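Local coordinates for protein endoribonuclease MazF4 (Mycobacterium tuberculosis, PDB 5XE2) that acts as the toxin of a type II toxin-antitoxin pair, cutting single-stranded mRNA between the first and second bases of UCGCU, at residues Asn29-Asn32 against Arg33-Asp37; Ala5-Arg8 against Gly9-Tyr12. All blocks are in the same frame, centred on the assembly; numbering follows the deposited sequence.

Contact 1 (Asn29-Asn32 against Arg33-Asp37); sequences NARN and RHTAD
Backbone hydrogen bonds from Arg33 N to Asn29 O, His34 N to Ala30 O and Thr35 N to Arg31 O wind the short helix 29-34 to its end, where Thr35 is the first residue to abandon helical angles. The last of these carbonyls is gripped twice: Thr35 OG1 donates to Arg31 O at 2.7 Å, arriving over the face opposite to that used by Thr35 N. With chi1 at 76°, OG1 sits between the backbone N and the carbonyl carbon of its own residue, which turns it back upon the helix. Arg31 runs across Thr35 at about a right angle and goes on to Asp37, at the start of strand 37-44. It holds that residue side-on. Arg31 NE donates to Asp37 O at 2.9 Å, and Arg31 NH2 makes a salt bridge to Asp37 OD1 at 2.8 Å. The carboxylate lies at the guanidinium edge, yet OD1 is met from above its own plane, the two planes being 60° apart. Arg31 NH1 donates to Asp69 O of the second subunit. One buried guanidinium thus ties helix end, following strand and dimer partner together, and Asp37 probably offsets much of its charge.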
loop_
_atom_site.group_PDB
_atom_site.type_symbol
_atom_site.label_atom_id
_atom_site.label_comp_id
_atom_site.label_asym_id
_atom_site.label_seq_id
_atom_site.Cartn_x
_atom_site.Cartn_y
_atom_site.Cartn_z
ATOM N N ASN A 29 -10.968 -5.052 7.079
ATOM C CA ASN A 29 -12.134 -4.452 7.738
ATOM C C ASN A 29 -11.998 -4.129 9.233
ATOM O O ASN A 29 -12.620 -3.183 9.713
ATOM C CB ASN A 29 -13.385 -5.310 7.479
ATOM C CG ASN A 29 -13.876 -5.192 6.046
ATOM O OD1 ASN A 29 -13.602 -4.198 5.373
ATOM N ND2 ASN A 29 -14.600 -6.199 5.571
ATOM N N ALA A 30 -11.193 -4.889 9.965
ATOM C CA ALA A 30 -10.931 -4.581 11.383
ATOM C C ALA A 30 -10.211 -3.216 11.522
ATOM O O ALA A 30 -10.631 -2.346 12.294
ATOM C CB ALA A 30 -10.116 -5.706 12.026
ATOM N N ARG A 31 -9.156 -3.020 10.733
ATOM C CA ARG A 31 -8.446 -1.737 10.678
ATOM C C ARG A 31 -9.383 -0.623 10.210
ATOM O O ARG A 31 -9.369 0.480 10.778
ATOM C CB ARG A 31 -7.206 -1.834 9.769
ATOM C CG ARG A 31 -6.370 -0.555 9.641
ATOM C CD ARG A 31 -6.822 0.334 8.480
ATOM N NE ARG A 31 -5.974 1.506 8.274
ATOM C CZ ARG A 31 -4.796 1.510 7.641
ATOM N NH1 ARG A 31 -4.270 0.392 7.130
ATOM N NH2 ARG A 31 -4.122 2.660 7.519
ATOM N N ASN A 32 -10.203 -0.907 9.199
ATOM C CA ASN A 32 -11.120 0.111 8.665
ATOM C C ASN A 32 -12.189 0.566 9.669
ATOM O O ASN A 32 -12.605 1.726 9.646
ATOM C CB ASN A 32 -11.827 -0.370 7.400
ATOM C CG ASN A 32 -10.877 -0.681 6.256
ATOM O OD1 ASN A 32 -9.772 -0.149 6.172
ATOM N ND2 ASN A 32 -11.319 -1.547 5.360
ATOM N N ARG A 33 -12.643 -0.343 10.532
ATOM C CA ARG A 33 -13.629 0.011 11.552
ATOM C C ARG A 33 -13.009 0.772 12.724
ATOM O O ARG A 33 -13.561 1.773 13.179
ATOM C CB ARG A 33 -14.352 -1.231 12.078
ATOM C CG ARG A 33 -15.560 -0.898 12.966
ATOM C CD ARG A 33 -16.448 -2.085 13.319
ATOM N NE ARG A 33 -16.426 -3.115 12.286
ATOM C CZ ARG A 33 -15.700 -4.237 12.308
ATOM N NH1 ARG A 33 -14.921 -4.543 13.347
ATOM N NH2 ARG A 33 -15.765 -5.079 11.274
ATOM N N HIS A 34 -11.861 0.292 13.196
ATOM C CA HIS A 34 -11.317 0.693 14.490
ATOM C C HIS A 34 -10.266 1.793 14.477
ATOM O O HIS A 34 -9.956 2.315 15.541
ATOM C CB HIS A 34 -10.739 -0.535 15.197
ATOM C CG HIS A 34 -11.759 -1.592 15.483
ATOM N ND1 HIS A 34 -12.970 -1.314 16.080
ATOM C CD2 HIS A 34 -11.745 -2.927 15.263
ATOM C CE1 HIS A 34 -13.661 -2.430 16.209
ATOM N NE2 HIS A 34 -12.937 -3.424 15.729
ATOM N N THR A 35 -9.701 2.117 13.314
ATOM C CA THR A 35 -8.649 3.142 13.220
ATOM C C THR A 35 -9.175 4.388 12.501
ATOM O O THR A 35 -10.319 4.405 12.035
ATOM C CB THR A 35 -7.363 2.590 12.551
ATOM O OG1 THR A 35 -7.540 2.470 11.137
ATOM C CG2 THR A 35 -6.980 1.228 13.128
ATOM N N ALA A 36 -8.348 5.431 12.414
ATOM C CA ALA A 36 -8.776 6.733 11.848
ATOM C C ALA A 36 -8.612 6.842 10.333
ATOM O O ALA A 36 -9.041 7.834 9.747
ATOM C CB ALA A 36 -8.035 7.871 12.522
ATOM N N ASP A 37 -7.991 5.843 9.705
ATOM C CA ASP A 37 -7.693 5.895 8.277
ATOM C C ASP A 37 -7.821 4.524 7.622
ATOM O O ASP A 37 -8.083 3.521 8.289
ATOM C CB ASP A 37 -6.302 6.523 8.046
ATOM C CG ASP A 37 -5.182 5.837 8.828
ATOM O OD1 ASP A 37 -5.280 4.639 9.180
ATOM O OD2 ASP A 37 -4.168 6.515 9.074
#

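Contact 2 (Ala5-Arg8 against Gly9-Tyr12); sequences APLR and GQVY
A type II beta turn from Leu7 to Gln10 leads the N-terminal segment into strand 10-14 of the antiparallel sheet, and a glutamine side chain bridges back across it. The turn is closed by Gln10 N donating to Leu7 O at 3.1 Å. Gly9 takes the third position, where its positive phi of 93° would bring any CB into collision with Arg8 O, a conformation suited to glycine. From the far end of the turn, Gln10 reaches back over Leu7, stretched out past CG, and its OE1 accepts a nearly straight bond from Leu7 N at 3.0 Å. That donor stands well above the amide plane, and Tyr12 OH, at 2.5 Å from Gln10 OE1, approaches from the opposite face, so one oxygen is clasped between a backbone N-H and a phenol. In the SH3-like barrel of the PemK/MazF family, this strand lies between strands 21-25 and 82-85, and Gly9 already shares backbone hydrogen bonds with Ile25 and Val86. Two apart along the strand, Gln10 and Tyr12 put their side chains on the same side of it. The amide is also flanked by carbon: Leu7 CD1 packs 3.5 Å from Gln10 NE2, with Leu7 CB beside the amide carbon. Pro6 CB rests 4.1 Å from Tyr12 CE1, approaching the ring obliquely, while Tyr82 meets that ring with planes at about 55°. Arg8, at the second position of the turn, has a nearly straight side chain and heads elsewhere: NE donates to Val26 O and NH2 to Asn95 OD1 of helix 88-101.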
loop_
_atom_site.group_PDB
_atom_site.type_symbol
_atom_site.label_atom_id
_atom_site.label_comp_id
_atom_site.label_asym_id
_atom_site.label_seq_id
_atom_site.Cartn_x
_atom_site.Cartn_y
_atom_site.Cartn_z
ATOM N N ALA A 5 -17.166 3.368 9.204
ATOM C CA ALA A 5 -16.561 2.040 9.093
ATOM C C ALA A 5 -16.592 1.574 7.640
ATOM O O ALA A 5 -17.410 0.732 7.270
ATOM C CB ALA A 5 -17.288 1.043 9.986
ATOM N N PRO A 6 -15.697 2.122 6.802
ATOM C CA PRO A 6 -15.664 1.658 5.411
ATOM C C PRO A 6 -15.253 0.193 5.291
ATOM O O PRO A 6 -14.607 -0.354 6.190
ATOM C CB PRO A 6 -14.644 2.590 4.741
ATOM C CG PRO A 6 -13.866 3.193 5.853
ATOM C CD PRO A 6 -14.774 3.247 7.036
ATOM N N LEU A 7 -15.638 -0.425 4.182
ATOM C CA LEU A 7 -15.394 -1.841 3.935
ATOM C C LEU A 7 -14.470 -2.080 2.745
ATOM O O LEU A 7 -14.522 -1.363 1.732
ATOM C CB LEU A 7 -16.727 -2.570 3.712
ATOM C CG LEU A 7 -17.734 -2.456 4.859
ATOM C CD1 LEU A 7 -19.093 -2.995 4.433
ATOM C CD2 LEU A 7 -17.222 -3.203 6.083
ATOM N N ARG A 8 -13.646 -3.117 2.865
ATOM C CA ARG A 8 -12.796 -3.572 1.772
ATOM C C ARG A 8 -13.672 -3.843 0.545
ATOM O O ARG A 8 -14.769 -4.397 0.674
ATOM C CB ARG A 8 -12.034 -4.826 2.179
ATOM C CG ARG A 8 -10.854 -5.136 1.287
ATOM C CD ARG A 8 -9.933 -6.171 1.903
ATOM N NE ARG A 8 -8.706 -6.288 1.125
ATOM C CZ ARG A 8 -8.556 -6.990 -0.002
ATOM N NH1 ARG A 8 -9.564 -7.683 -0.538
ATOM N NH2 ARG A 8 -7.369 -6.997 -0.605
ATOM N N GLY A 9 -13.224 -3.385 -0.623
ATOM C CA GLY A 9 -14.003 -3.524 -1.860
ATOM C C GLY A 9 -14.900 -2.342 -2.215
ATOM O O GLY A 9 -15.371 -2.255 -3.347
ATOM N N GLN A 10 -15.145 -1.439 -1.265
ATOM C CA GLN A 10 -15.919 -0.227 -1.535
ATOM C C GLN A 10 -15.081 0.840 -2.220
ATOM O O GLN A 10 -13.856 0.911 -2.022
ATOM C CB GLN A 10 -16.498 0.343 -0.252
ATOM C CG GLN A 10 -17.510 -0.575 0.414
ATOM C CD GLN A 10 -18.115 0.039 1.664
ATOM O OE1 GLN A 10 -17.522 0.921 2.294
ATOM N NE2 GLN A 10 -19.298 -0.450 2.049
ATOM N N VAL A 11 -15.762 1.686 -2.999
ATOM C CA VAL A 11 -15.134 2.757 -3.773
ATOM C C VAL A 11 -15.721 4.105 -3.356
ATOM O O VAL A 11 -16.943 4.279 -3.348
ATOM C CB VAL A 11 -15.315 2.542 -5.299
ATOM C CG1 VAL A 11 -14.712 3.702 -6.090
ATOM C CG2 VAL A 11 -14.682 1.228 -5.738
ATOM N N TYR A 12 -14.843 5.049 -3.025
ATOM C CA TYR A 12 -15.229 6.394 -2.604
ATOM C C TYR A 12 -14.529 7.470 -3.440
ATOM O O TYR A 12 -13.333 7.344 -3.735
ATOM C CB TYR A 12 -14.866 6.605 -1.129
ATOM C CG TYR A 12 -15.659 5.753 -0.162
ATOM C CD1 TYR A 12 -15.247 4.458 0.160
ATOM C CD2 TYR A 12 -16.813 6.247 0.447
ATOM C CE1 TYR A 12 -15.965 3.677 1.060
ATOM C CE2 TYR A 12 -17.549 5.475 1.335
ATOM C CZ TYR A 12 -17.125 4.193 1.645
ATOM O OH TYR A 12 -17.862 3.433 2.527
#

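In the fold
Both contacts are local turns of chain, and they meet directly: Asn29 OD1 lies 2.7 Å from Arg8 N, a probable hydrogen bond that sets the start of helix 29-34 against the turn of contact 2, while Pro6 O packs on Asn32 CB. Their centres are 11 Å apart. The centre of contact 2 lies about 8 Å from the centre of the chain, that of contact 1 about 15 Å, although each is only partly buried. Contact 1 joins helix 29-34 to strand 37-44 through an arginine that pairs with a carboxylate and a backbone carbonyl, whereas contact 2 secures the entry to strand 10-14 with neutral amide and phenol groups. Each also sends an arginine to the second subunit, Arg31 and, more weakly, Arg8.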